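Local atomic coordinates of elicitor protein Hrip2 (Magnaporthe oryzae, PDB entry 5FID), a protein that probably acts as an elicitor, a fungal protein that sets off defence responses in the host plant. Residues 41-53 / 60-72. The protein carries 1 engineered substitution. Residues are numbered along the deposited sequence; the frame is centred on the assembly and turned at random.
Engineered in segment 60-72: M63 (natural residue Leu).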
# COMPACT_ATOMS: atom_id res chain seq x y z
N SER A 41 -9.68 -2.90 20.58
CA SER A 41 -8.30 -3.16 20.17
C SER A 41 -7.96 -4.63 20.20
O SER A 41 -8.53 -5.38 20.99
CB SER A 41 -7.31 -2.36 21.03
OG SER A 41 -7.37 -2.80 22.37
N GLU A 42 -7.04 -5.05 19.34
CA GLU A 42 -6.51 -6.41 19.40
C GLU A 42 -5.04 -6.38 19.04
O GLU A 42 -4.59 -5.50 18.32
CB GLU A 42 -7.26 -7.33 18.43
CG GLU A 42 -7.01 -7.04 16.95
CD GLU A 42 -7.65 -8.10 16.06
OE1 GLU A 42 -8.45 -8.91 16.59
OE2 GLU A 42 -7.35 -8.14 14.84
N ASP A 43 -4.28 -7.34 19.57
CA ASP A 43 -2.91 -7.52 19.11
C ASP A 43 -2.92 -7.89 17.65
O ASP A 43 -3.81 -8.62 17.20
CB ASP A 43 -2.23 -8.65 19.87
CG ASP A 43 -2.03 -8.35 21.32
OD1 ASP A 43 -2.34 -7.22 21.75
OD2 ASP A 43 -1.53 -9.25 22.03
N PHE A 44 -1.92 -7.42 16.91
CA PHE A 44 -1.73 -7.83 15.52
C PHE A 44 -1.68 -9.34 15.39
O PHE A 44 -0.88 -10.01 16.05
CB PHE A 44 -0.42 -7.27 14.97
CG PHE A 44 -0.59 -6.07 14.08
CD1 PHE A 44 -1.63 -5.17 14.28
CD2 PHE A 44 0.31 -5.83 13.05
CE1 PHE A 44 -1.76 -4.06 13.46
CE2 PHE A 44 0.17 -4.73 12.22
CZ PHE A 44 -0.86 -3.85 12.43
N ARG A 45 -2.53 -9.87 14.52
CA ARG A 45 -2.52 -11.29 14.25
C ARG A 45 -1.49 -11.54 13.18
O ARG A 45 -1.40 -10.78 12.22
CB ARG A 45 -3.90 -11.76 13.81
CG ARG A 45 -4.94 -11.63 14.91
CD ARG A 45 -6.35 -11.78 14.39
NE ARG A 45 -7.31 -11.52 15.46
CZ ARG A 45 -7.70 -12.43 16.34
NH1 ARG A 45 -7.22 -13.67 16.28
NH2 ARG A 45 -8.57 -12.11 17.28
N LYS A 46 -0.70 -12.59 13.38
CA LYS A 46 0.43 -12.92 12.52
C LYS A 46 -0.01 -12.98 11.06
O LYS A 46 0.66 -12.42 10.18
CB LYS A 46 1.00 -14.27 12.96
CG LYS A 46 2.29 -14.68 12.29
CD LYS A 46 2.61 -16.13 12.66
CE LYS A 46 1.41 -17.02 12.38
NZ LYS A 46 1.52 -18.39 12.98
N SER A 47 -1.14 -13.63 10.82
CA SER A 47 -1.68 -13.84 9.48
C SER A 47 -2.36 -12.62 8.88
O SER A 47 -2.71 -12.62 7.70
CB SER A 47 -2.70 -14.98 9.50
OG SER A 47 -3.88 -14.65 10.24
N GLY A 48 -2.58 -11.59 9.69
CA GLY A 48 -3.38 -10.46 9.24
C GLY A 48 -4.85 -10.74 9.51
O GLY A 48 -5.22 -11.85 9.89
N SER A 49 -5.70 -9.74 9.29
CA SER A 49 -7.11 -9.91 9.61
C SER A 49 -8.00 -8.91 8.89
O SER A 49 -7.53 -7.88 8.42
CB SER A 49 -7.33 -9.78 11.11
OG SER A 49 -8.55 -10.39 11.51
N THR A 50 -9.28 -9.25 8.81
CA THR A 50 -10.31 -8.32 8.40
C THR A 50 -11.14 -7.92 9.62
O THR A 50 -11.73 -8.77 10.29
CB THR A 50 -11.25 -8.96 7.36
OG1 THR A 50 -10.50 -9.23 6.17
CG2 THR A 50 -12.40 -8.03 7.03
N VAL A 51 -11.16 -6.63 9.93
CA VAL A 51 -11.95 -6.16 11.07
C VAL A 51 -13.24 -5.53 10.56
O VAL A 51 -13.21 -4.45 9.96
CB VAL A 51 -11.16 -5.14 11.91
CG1 VAL A 51 -11.98 -4.71 13.12
CG2 VAL A 51 -9.85 -5.75 12.39
N LYS A 52 -14.38 -6.21 10.78
CA LYS A 52 -15.67 -5.66 10.36
C LYS A 52 -16.17 -4.65 11.39
O LYS A 52 -15.96 -4.84 12.59
CB LYS A 52 -16.72 -6.76 10.21
CG LYS A 52 -16.39 -7.83 9.19
CD LYS A 52 -17.53 -8.84 9.10
CE LYS A 52 -17.23 -9.94 8.07
NZ LYS A 52 -18.36 -10.94 8.05
N VAL A 53 -16.83 -3.59 10.91
CA VAL A 53 -17.34 -2.52 11.76
C VAL A 53 -18.73 -2.17 11.26
O VAL A 53 -18.91 -1.79 10.11
CB VAL A 53 -16.45 -1.26 11.68
CG1 VAL A 53 -16.95 -0.20 12.64
CG2 VAL A 53 -15.00 -1.61 11.99
N THR A 60 -24.16 -6.52 9.54
CA THR A 60 -24.72 -6.41 8.20
C THR A 60 -24.15 -5.20 7.47
O THR A 60 -24.04 -4.12 8.04
CB THR A 60 -26.25 -6.32 8.23
OG1 THR A 60 -26.78 -7.54 8.75
CG2 THR A 60 -26.80 -6.10 6.83
N SER A 61 -23.78 -5.40 6.20
CA SER A 61 -23.20 -4.35 5.36
C SER A 61 -22.14 -3.53 6.10
O SER A 61 -22.27 -2.31 6.23
CB SER A 61 -24.30 -3.43 4.83
OG SER A 61 -25.20 -4.18 4.03
N PRO A 62 -21.08 -4.20 6.57
CA PRO A 62 -20.10 -3.50 7.40
C PRO A 62 -19.02 -2.79 6.59
O PRO A 62 -18.71 -3.15 5.45
CB PRO A 62 -19.44 -4.64 8.16
CG PRO A 62 -19.39 -5.75 7.12
CD PRO A 62 -20.66 -5.59 6.30
N MSE A 63 -18.43 -1.79 7.23
CA MSE A 63 -17.18 -1.25 6.74
C MSE A 63 -16.14 -2.25 7.20
O MSE A 63 -16.43 -3.08 8.05
CB MSE A 63 -16.94 0.11 7.40
CG MSE A 63 -15.86 0.92 6.74
SE MSE A 63 -15.38 2.38 7.94
CE MSE A 63 -14.51 1.40 9.39
N PHE A 64 -14.95 -2.25 6.60
CA PHE A 64 -13.87 -3.05 7.17
C PHE A 64 -12.50 -2.39 7.17
O PHE A 64 -12.21 -1.49 6.38
CB PHE A 64 -13.84 -4.51 6.63
CG PHE A 64 -13.14 -4.71 5.31
CD1 PHE A 64 -11.75 -4.73 5.23
CD2 PHE A 64 -13.87 -4.98 4.16
CE1 PHE A 64 -11.10 -4.96 4.01
CE2 PHE A 64 -13.23 -5.21 2.93
CZ PHE A 64 -11.85 -5.20 2.86
N ILE A 65 -11.68 -2.84 8.11
CA ILE A 65 -10.29 -2.41 8.19
C ILE A 65 -9.48 -3.67 8.00
O ILE A 65 -9.60 -4.62 8.78
CB ILE A 65 -9.97 -1.81 9.57
CG1 ILE A 65 -10.80 -0.54 9.79
CG2 ILE A 65 -8.47 -1.52 9.69
CD1 ILE A 65 -11.32 -0.39 11.18
N GLY A 66 -8.66 -3.70 6.96
CA GLY A 66 -7.84 -4.88 6.72
C GLY A 66 -6.40 -4.56 7.06
O GLY A 66 -5.93 -3.47 6.76
N TYR A 67 -5.70 -5.51 7.67
CA TYR A 67 -4.27 -5.32 7.89
C TYR A 67 -3.52 -6.63 7.70
O TYR A 67 -4.07 -7.71 7.86
CB TYR A 67 -4.01 -4.75 9.29
CG TYR A 67 -4.29 -5.70 10.43
CD1 TYR A 67 -5.53 -5.70 11.07
CD2 TYR A 67 -3.32 -6.58 10.89
CE1 TYR A 67 -5.79 -6.56 12.13
CE2 TYR A 67 -3.58 -7.45 11.93
CZ TYR A 67 -4.81 -7.43 12.56
OH TYR A 67 -5.05 -8.30 13.61
N SER A 68 -2.24 -6.52 7.34
CA SER A 68 -1.35 -7.68 7.29
C SER A 68 0.08 -7.16 7.39
O SER A 68 0.30 -5.95 7.35
CB SER A 68 -1.57 -8.47 6.00
OG SER A 68 -1.02 -7.78 4.89
N PHE A 69 1.06 -8.04 7.54
CA PHE A 69 2.43 -7.55 7.55
C PHE A 69 3.44 -8.54 6.97
O PHE A 69 3.19 -9.75 6.96
CB PHE A 69 2.86 -6.99 8.92
CG PHE A 69 2.85 -8.00 10.03
CD1 PHE A 69 1.65 -8.43 10.60
CD2 PHE A 69 4.04 -8.48 10.55
CE1 PHE A 69 1.65 -9.35 11.64
CE2 PHE A 69 4.06 -9.39 11.60
CZ PHE A 69 2.85 -9.83 12.14
N SER A 70 4.54 -8.01 6.46
CA SER A 70 5.54 -8.84 5.80
C SER A 70 6.92 -8.55 6.36
O SER A 70 7.11 -7.60 7.11
CB SER A 70 5.51 -8.61 4.27
OG SER A 70 6.14 -7.40 3.88
N SER A 71 7.88 -9.40 6.03
CA SER A 71 9.28 -9.09 6.29
C SER A 71 9.97 -9.06 4.94
O SER A 71 9.54 -9.74 4.00
CB SER A 71 9.91 -10.11 7.24
OG SER A 71 10.01 -11.38 6.64
N ASN A 72 11.02 -8.25 4.83
CA ASN A 72 11.75 -8.09 3.57
C ASN A 72 10.84 -7.83 2.37
O ASN A 72 10.70 -8.68 1.49
CB ASN A 72 12.64 -9.30 3.31
CG ASN A 72 13.60 -9.58 4.45
OD1 ASN A 72 14.24 -8.67 4.98
ND2 ASN A 72 13.68 -10.84 4.84
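The antiparallel β hairpin of strands 49-54 and 63-69 runs from V53–M63 to S49–Y67, and from that last pair the Y67 side chain rises off the sheet to the end of strand 39-43 and the connection that follows it. Three hydrogen-bonded pairs set the register: S49–Y67, V51–I65 and V53–M63, the central one with V51 N 2.8 Å from I65 O.

A chi1 of 69° turns one face of the Y67 ring onto S49 N, which lies 4.0 Å from the Y67 ring plane, over its centre. F44 covers the opposite face in an offset stack, centroids 4.5 Å apart and planes 17° apart. At the rim, Y67 OH donates to E42 OE2 (2.6 Å), meeting it from above the carboxylate plane, and accepts R45 N at 3.1 Å. The same carboxylate is gripped side-on by R45, whose NE and NH2 both reach E42 OE1 from one face, NE at 3.1 Å; E42 OE2 is also hydrogen-bonded to S20 OG, which pairs with S49 OG. This network probably favours a charged E42.

F69 extends the aromatic cluster, its CD1 3.8 Å from F44 CD2. On the same sheet face as Y67, V53 CG2 touches I65 CD1 and CE of M63, an engineered residue (leucine in the natural protein) present as selenomethionine; V53 and M63 also meet L135 of strand 131-135. F64 lies on the other face with T50, against W84 and E83. The hairpin thus supplies the two central strands of one layer of a two-sheet β sandwich, with V51, V53, M63, I65 and Y67 packed between the sheets.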